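PDB 5ELH: RING finger protein unkempt homolog from Mus musculus, which binds specific mRNA sequences through clustered CCCH zinc fingers and represses translation, helping to establish and maintain the early morphology of cortical neurons in the embryo. Local coordinates for residues H34-F37 with V38-R42; L116-A119 with F120-P124. One frame throughout, in Å; residues are numbered along the deposited sequence.

Contact 1: H34-F37 with V38-R42; sequences HWHF and VNQRR. With ZN (zinc ion), chain D.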
ATOM      1  N   HIS A  34       5.139 -11.171  -1.110  1.00 23.46           N
ATOM      2  CA  HIS A  34       5.947 -10.713   0.013  1.00 22.46           C
ATOM      3  C   HIS A  34       7.233 -11.517   0.085  1.00 25.74           C
ATOM      4  O   HIS A  34       7.317 -12.587  -0.508  1.00 23.84           O
ATOM      5  CB  HIS A  34       5.137 -10.873   1.290  1.00 27.75           C
ATOM      6  CG  HIS A  34       3.818 -10.176   1.240  1.00 33.28           C
ATOM      7  ND1 HIS A  34       3.707  -8.804   1.155  1.00 31.14           N
ATOM      8  CD2 HIS A  34       2.553 -10.657   1.227  1.00 36.33           C
ATOM      9  CE1 HIS A  34       2.430  -8.470   1.110  1.00 33.32           C
ATOM     10  NE2 HIS A  34       1.709  -9.576   1.153  1.00 34.27           N
ATOM     11  N   TRP A  35       8.247 -11.012   0.786  1.00 23.08           N
ATOM     12  CA  TRP A  35       9.480 -11.774   0.902  1.00 21.83           C
ATOM     13  C   TRP A  35       9.368 -12.832   1.996  1.00 23.79           C
ATOM     14  O   TRP A  35       8.674 -12.652   2.999  1.00 24.13           O
ATOM     15  CB  TRP A  35      10.732 -10.892   1.067  1.00 20.47           C
ATOM     16  CG  TRP A  35      10.851 -10.032   2.288  1.00 20.16           C
ATOM     17  CD1 TRP A  35      10.579  -8.703   2.378  1.00 19.16           C
ATOM     18  CD2 TRP A  35      11.335 -10.431   3.577  1.00 21.03           C
ATOM     19  NE1 TRP A  35      10.849  -8.247   3.644  1.00 23.64           N
ATOM     20  CE2 TRP A  35      11.312  -9.290   4.403  1.00 21.80           C
ATOM     21  CE3 TRP A  35      11.770 -11.646   4.116  1.00 24.86           C
ATOM     22  CZ2 TRP A  35      11.709  -9.323   5.739  1.00 21.27           C
ATOM     23  CZ3 TRP A  35      12.161 -11.681   5.444  1.00 23.29           C
ATOM     24  CH2 TRP A  35      12.129 -10.522   6.240  1.00 24.82           C
ATOM     25  N   HIS A  36      10.044 -13.948   1.760  1.00 24.38           N
ATOM     26  CA  HIS A  36      10.070 -15.051   2.707  1.00 26.17           C
ATOM     27  C   HIS A  36      11.446 -15.101   3.388  1.00 28.32           C
ATOM     28  O   HIS A  36      11.543 -15.297   4.593  1.00 27.05           O
ATOM     29  CB  HIS A  36       9.752 -16.370   1.992  1.00 27.73           C
ATOM     30  CG  HIS A  36       8.313 -16.516   1.583  1.00 28.46           C
ATOM     31  ND1 HIS A  36       7.820 -17.671   1.014  1.00 31.28           N
ATOM     32  CD2 HIS A  36       7.266 -15.663   1.660  1.00 27.93           C
ATOM     33  CE1 HIS A  36       6.532 -17.525   0.761  1.00 30.62           C
ATOM     34  NE2 HIS A  36       6.166 -16.319   1.146  1.00 29.30           N
ATOM     35  N   PHE A  37      12.509 -14.919   2.609  1.00 25.55           N
ATOM     36  CA  PHE A  37      13.856 -14.842   3.167  1.00 26.16           C
ATOM     37  C   PHE A  37      14.402 -13.455   2.962  1.00 25.12           C
ATOM     38  O   PHE A  37      14.056 -12.783   1.997  1.00 21.92           O
ATOM     39  CB  PHE A  37      14.777 -15.871   2.526  1.00 25.83           C
ATOM     40  CG  PHE A  37      14.263 -17.269   2.646  1.00 27.91           C
ATOM     41  CD1 PHE A  37      14.303 -17.923   3.855  1.00 30.76           C
ATOM     42  CD2 PHE A  37      13.711 -17.908   1.553  1.00 35.33           C
ATOM     43  CE1 PHE A  37      13.812 -19.211   3.975  1.00 36.11           C
ATOM     44  CE2 PHE A  37      13.220 -19.199   1.664  1.00 40.66           C
ATOM     45  CZ  PHE A  37      13.273 -19.848   2.879  1.00 40.56           C
ATOM     46  N   VAL A  38      15.255 -13.028   3.884  1.00 22.99           N
ATOM     47  CA  VAL A  38      15.774 -11.668   3.853  1.00 21.46           C
ATOM     48  C   VAL A  38      16.438 -11.340   2.515  1.00 21.95           C
ATOM     49  O   VAL A  38      16.330 -10.210   2.025  1.00 19.06           O
ATOM     50  CB  VAL A  38      16.744 -11.430   5.030  1.00 21.89           C
ATOM     51  CG1 VAL A  38      17.457 -10.090   4.884  1.00 34.25           C
ATOM     52  CG2 VAL A  38      15.979 -11.481   6.331  1.00 24.58           C
ATOM     53  N   ASN A  39      17.107 -12.317   1.908  1.00 21.12           N
ATOM     54  CA  ASN A  39      17.758 -12.060   0.623  1.00 26.63           C
ATOM     55  C   ASN A  39      16.784 -11.875  -0.539  1.00 25.28           C
ATOM     56  O   ASN A  39      17.203 -11.530  -1.641  1.00 24.68           O
ATOM     57  CB  ASN A  39      18.815 -13.118   0.290  1.00 24.70           C
ATOM     58  CG  ASN A  39      18.247 -14.509   0.164  1.00 31.14           C
ATOM     59  OD1 ASN A  39      17.037 -14.709   0.127  1.00 33.15           O
ATOM     60  ND2 ASN A  39      19.134 -15.489   0.099  1.00 42.82           N
ATOM     61  N   GLN A  40      15.492 -12.069  -0.289  1.00 25.28           N
ATOM     62  CA  GLN A  40      14.469 -11.797  -1.306  1.00 22.43           C
ATOM     63  C   GLN A  40      13.882 -10.395  -1.200  1.00 25.72           C
ATOM     64  O   GLN A  40      13.170  -9.942  -2.104  1.00 20.88           O
ATOM     65  CB  GLN A  40      13.338 -12.809  -1.202  1.00 25.33           C
ATOM     66  CG  GLN A  40      13.767 -14.229  -1.419  1.00 29.44           C
ATOM     67  CD  GLN A  40      12.673 -15.216  -1.053  1.00 36.17           C
ATOM     68  OE1 GLN A  40      11.966 -15.042  -0.060  1.00 24.33           O
ATOM     69  NE2 GLN A  40      12.522 -16.254  -1.865  1.00 39.61           N
ATOM     70  N   ARG A  41      14.177  -9.710  -0.102  1.00 17.98           N
ATOM     71  CA  ARG A  41      13.597  -8.410   0.170  1.00 21.33           C
ATOM     72  C   ARG A  41      14.163  -7.386  -0.802  1.00 19.01           C
ATOM     73  O   ARG A  41      15.367  -7.352  -1.026  1.00 20.63           O
ATOM     74  CB  ARG A  41      13.908  -7.993   1.611  1.00 19.14           C
ATOM     75  CG  ARG A  41      13.550  -6.551   1.960  1.00 22.45           C
ATOM     76  CD  ARG A  41      13.885  -6.216   3.412  1.00 26.13           C
ATOM     77  NE  ARG A  41      13.705  -4.792   3.694  1.00 23.57           N
ATOM     78  CZ  ARG A  41      14.656  -3.864   3.581  1.00 25.72           C
ATOM     79  NH1 ARG A  41      15.888  -4.185   3.201  1.00 28.30           N
ATOM     80  NH2 ARG A  41      14.375  -2.597   3.853  1.00 28.29           N
ATOM     81  N   ARG A  42      13.292  -6.579  -1.398  1.00 15.37           N
ATOM     82  CA  ARG A  42      13.751  -5.408  -2.141  1.00 14.29           C
ATOM     83  C   ARG A  42      13.354  -4.115  -1.432  1.00 20.29           C
ATOM     84  O   ARG A  42      12.302  -4.033  -0.789  1.00 20.06           O
ATOM     85  CB  ARG A  42      13.232  -5.419  -3.586  1.00 22.32           C
ATOM     86  CG  ARG A  42      11.735  -5.420  -3.721  1.00 25.24           C
ATOM     87  CD  ARG A  42      11.332  -5.158  -5.169  1.00 25.59           C
ATOM     88  NE  ARG A  42      11.378  -3.740  -5.514  1.00 19.56           N
ATOM     89  CZ  ARG A  42      10.331  -2.917  -5.498  1.00 20.24           C
ATOM     90  NH1 ARG A  42       9.125  -3.347  -5.140  1.00 23.59           N
ATOM     91  NH2 ARG A  42      10.490  -1.654  -5.855  1.00 24.58           N
TER
HETATM   92 ZN    ZN D 201       4.213 -15.788   1.391  1.00 36.93          ZN
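Gln40 OE1 is gripped by two backbone N-H groups in a row, those of His36 and Phe37, in a tight turn just after the zinc-binding histidine of the first CCCH finger. The shorter bond, 2.7 Å from Phe37 N to Gln40 OE1, is nearly straight at hydrogen, although the donor stands well above the carbonyl plane. His36 N, at 2.9 Å from Gln40 OE1, approaches almost along the C=O axis but bends more at its hydrogen (145°). Gln40 N donates to Phe37 O over 2.8 Å and closes the turn 37-40, which holds the 3-10 segment 38-40, while the side chain of the same residue reaches back to 36 and 37. The two bonds to OE1 tie Gln40 to the backbone that carries His36 and are consistent with holding it in place; His36 NE2 binds zinc at 2.0 Å together with Cys16, Cys24 and Cys32.

Trp35 lies beside the stem of Arg41. Its CG is tucked between backbone N and carbonyl carbon (chi1 63°), which brings the indole alongside residues 38 and 41. The extended Arg41 chain runs on past the indole to a salt bridge with Asp75. Val38 CG2 meets the six-membered ring at Trp35 CZ3, while Arg41 CB sits over the face of the five-membered ring, 3.6 Å from its centroid.

Contact 2: L116-A119 with F120-P124; sequences LHCA and FAHGP. With ZN (zinc ion), chain F.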
ATOM      1  N   LEU A 116       2.447 -14.011 -13.208  1.00 52.79           N
ATOM      2  CA  LEU A 116       1.800 -12.704 -13.099  1.00 51.56           C
ATOM      3  C   LEU A 116       2.739 -11.611 -12.610  1.00 42.58           C
ATOM      4  O   LEU A 116       2.455 -10.426 -12.793  1.00 48.12           O
ATOM      5  CB  LEU A 116       0.572 -12.758 -12.179  1.00 58.24           C
ATOM      6  CG  LEU A 116       0.319 -13.990 -11.300  1.00 63.57           C
ATOM      7  CD1 LEU A 116       1.397 -14.178 -10.234  1.00 56.49           C
ATOM      8  CD2 LEU A 116      -1.059 -13.883 -10.657  1.00 67.98           C
ATOM      9  N   HIS A 117       3.852 -11.995 -11.994  1.00 35.50           N
ATOM     10  CA  HIS A 117       4.759 -11.008 -11.416  1.00 32.34           C
ATOM     11  C   HIS A 117       5.783 -10.466 -12.410  1.00 31.56           C
ATOM     12  O   HIS A 117       6.582  -9.610 -12.049  1.00 30.22           O
ATOM     13  CB  HIS A 117       5.492 -11.579 -10.198  1.00 28.12           C
ATOM     14  CG  HIS A 117       4.583 -11.950  -9.067  1.00 32.59           C
ATOM     15  ND1 HIS A 117       3.421 -11.262  -8.791  1.00 31.63           N
ATOM     16  CD2 HIS A 117       4.658 -12.946  -8.155  1.00 33.99           C
ATOM     17  CE1 HIS A 117       2.823 -11.814  -7.752  1.00 37.47           C
ATOM     18  NE2 HIS A 117       3.550 -12.840  -7.349  1.00 37.74           N
ATOM     19  N   CYS A 118       5.752 -10.952 -13.648  1.00 27.93           N
ATOM     20  CA  CYS A 118       6.759 -10.589 -14.637  1.00 26.46           C
ATOM     21  C   CYS A 118       6.977  -9.075 -14.686  1.00 24.93           C
ATOM     22  O   CYS A 118       6.025  -8.301 -14.646  1.00 27.55           O
ATOM     23  CB  CYS A 118       6.369 -11.089 -16.020  1.00 29.74           C
ATOM     24  SG  CYS A 118       7.608 -10.663 -17.254  1.00 26.32           S
ATOM     25  N   ALA A 119       8.241  -8.674 -14.764  1.00 22.80           N
ATOM     26  CA  ALA A 119       8.617  -7.265 -14.684  1.00 19.89           C
ATOM     27  C   ALA A 119       8.704  -6.598 -16.057  1.00 19.64           C
ATOM     28  O   ALA A 119       8.975  -5.403 -16.154  1.00 21.62           O
ATOM     29  CB  ALA A 119       9.949  -7.113 -13.928  1.00 20.29           C
ATOM     30  N   PHE A 120       8.470  -7.370 -17.114  1.00 22.23           N
ATOM     31  CA  PHE A 120       8.410  -6.809 -18.461  1.00 23.18           C
ATOM     32  C   PHE A 120       6.951  -6.670 -18.873  1.00 24.58           C
ATOM     33  O   PHE A 120       6.071  -7.332 -18.310  1.00 23.28           O
ATOM     34  CB  PHE A 120       9.168  -7.692 -19.459  1.00 22.77           C
ATOM     35  CG  PHE A 120      10.669  -7.596 -19.342  1.00 28.64           C
ATOM     36  CD1 PHE A 120      11.350  -8.316 -18.373  1.00 32.21           C
ATOM     37  CD2 PHE A 120      11.394  -6.788 -20.202  1.00 26.03           C
ATOM     38  CE1 PHE A 120      12.724  -8.235 -18.266  1.00 29.14           C
ATOM     39  CE2 PHE A 120      12.771  -6.699 -20.097  1.00 28.68           C
ATOM     40  CZ  PHE A 120      13.434  -7.425 -19.127  1.00 30.18           C
ATOM     41  N   ALA A 121       6.697  -5.810 -19.856  1.00 24.75           N
ATOM     42  CA  ALA A 121       5.341  -5.594 -20.348  1.00 26.44           C
ATOM     43  C   ALA A 121       4.941  -6.658 -21.353  1.00 31.82           C
ATOM     44  O   ALA A 121       5.706  -7.011 -22.249  1.00 28.58           O
ATOM     45  CB  ALA A 121       5.220  -4.226 -20.974  1.00 24.04           C
ATOM     46  N   HIS A 122       3.730  -7.172 -21.188  1.00 42.59           N
ATOM     47  CA  HIS A 122       3.143  -8.074 -22.163  1.00 46.09           C
ATOM     48  C   HIS A 122       2.042  -7.315 -22.871  1.00 52.64           C
ATOM     49  O   HIS A 122       0.932  -7.192 -22.360  1.00 59.69           O
ATOM     50  CB  HIS A 122       2.627  -9.336 -21.474  1.00 39.44           C
ATOM     51  CG  HIS A 122       3.721 -10.182 -20.903  1.00 33.53           C
ATOM     52  ND1 HIS A 122       4.161 -11.337 -21.512  1.00 35.17           N
ATOM     53  CD2 HIS A 122       4.495 -10.017 -19.803  1.00 32.25           C
ATOM     54  CE1 HIS A 122       5.143 -11.861 -20.798  1.00 31.48           C
ATOM     55  NE2 HIS A 122       5.371 -11.074 -19.761  1.00 28.37           N
ATOM     56  N   GLY A 123       2.383  -6.783 -24.042  1.00 48.93           N
ATOM     57  CA  GLY A 123       1.497  -5.918 -24.798  1.00 47.94           C
ATOM     58  C   GLY A 123       1.872  -4.456 -24.607  1.00 43.45           C
ATOM     59  O   GLY A 123       2.250  -4.061 -23.504  1.00 40.76           O
ATOM     60  N   PRO A 124       1.773  -3.641 -25.675  1.00 43.87           N
ATOM     61  CA  PRO A 124       2.068  -2.208 -25.550  1.00 46.84           C
ATOM     62  C   PRO A 124       1.161  -1.475 -24.558  1.00 44.29           C
ATOM     63  O   PRO A 124       1.528  -0.404 -24.072  1.00 40.05           O
ATOM     64  CB  PRO A 124       1.827  -1.674 -26.964  1.00 52.33           C
ATOM     65  CG  PRO A 124       2.012  -2.840 -27.848  1.00 52.38           C
ATOM     66  CD  PRO A 124       1.510  -4.018 -27.076  1.00 49.68           C
TER
HETATM   67 ZN    ZN F 203       7.122 -11.973 -19.148  1.00 39.70          ZN
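The imidazole of His122 meets Cys118 with its edge: the sulfur SG lies near the ring plane, 4.5 Å from the ring centroid, and approaches the corner occupied by NE2. This is the end of a CCCH zinc finger, where the last cysteine and the histidine, four residues apart, reach the same metal. Zinc joins the two groups, bound by Cys118 SG at 2.4 Å and by His122 NE2 at 2.1 Å. The 3.4 Å between Cys118 SG and His122 NE2 is thus the spacing of two ligands on one ion. Cys101 and Cys111 complete the site.

The sulfur has a second partner. Phe120 N points its hydrogen at Cys118 SG over 3.4 Å, and the bond is nearly straight (163°). Such N-H...S bonds are familiar at zinc-bound cysteines, where they probably offset part of the thiolate charge. With chi1 at -180°, Cys118 SG points directly away from the residue's backbone N and can meet both the metal and the amide two residues on. The Phe120 ring stands obliquely to the peptide before it, with CD1 3.9 Å from Ala119 C, and Phe120 CB lies 4.0 Å from Cys118 SG. The other ring nitrogen of the histidine, His122 ND1, makes a weak hydrogen bond to Thr105 OG1.

Backbone bonds between Ala119 and Lys97, and between Ala121 and Gly99 and Cys101, lay this loop against the chain leading into the first zinc ligand, while Lys97 NZ ties down the carbonyls of Cys118 and Phe120. Along the chain the loop comes after helix 87-90 and before helix 134-142, and the side chains of Ala119 and Phe120 touch Arg90 of helix 87-90.

Overall arrangement
Contact 1 and contact 2 lie at the last zinc ligand of two fingers in the three-finger cluster: the first centres on the turn that follows His36, the second joins Cys118 to His122. They come in series along the chain, residues 34-42 between the helix of residues 3 to 10 and helix 87-90, the later loop between helix 87-90 and helix 134-142. Their centres are 21 Å apart and their nearest atoms about 7 Å, without touching. Helix 87-90 meets Arg42 of contact 1 as well as Ala119 and Phe120 of contact 2, and Tyr91 and Phe11 have partners in both. These shared neighbours are consistent with two sequence-distant fingers packing as one unit in this RNA-bound fragment.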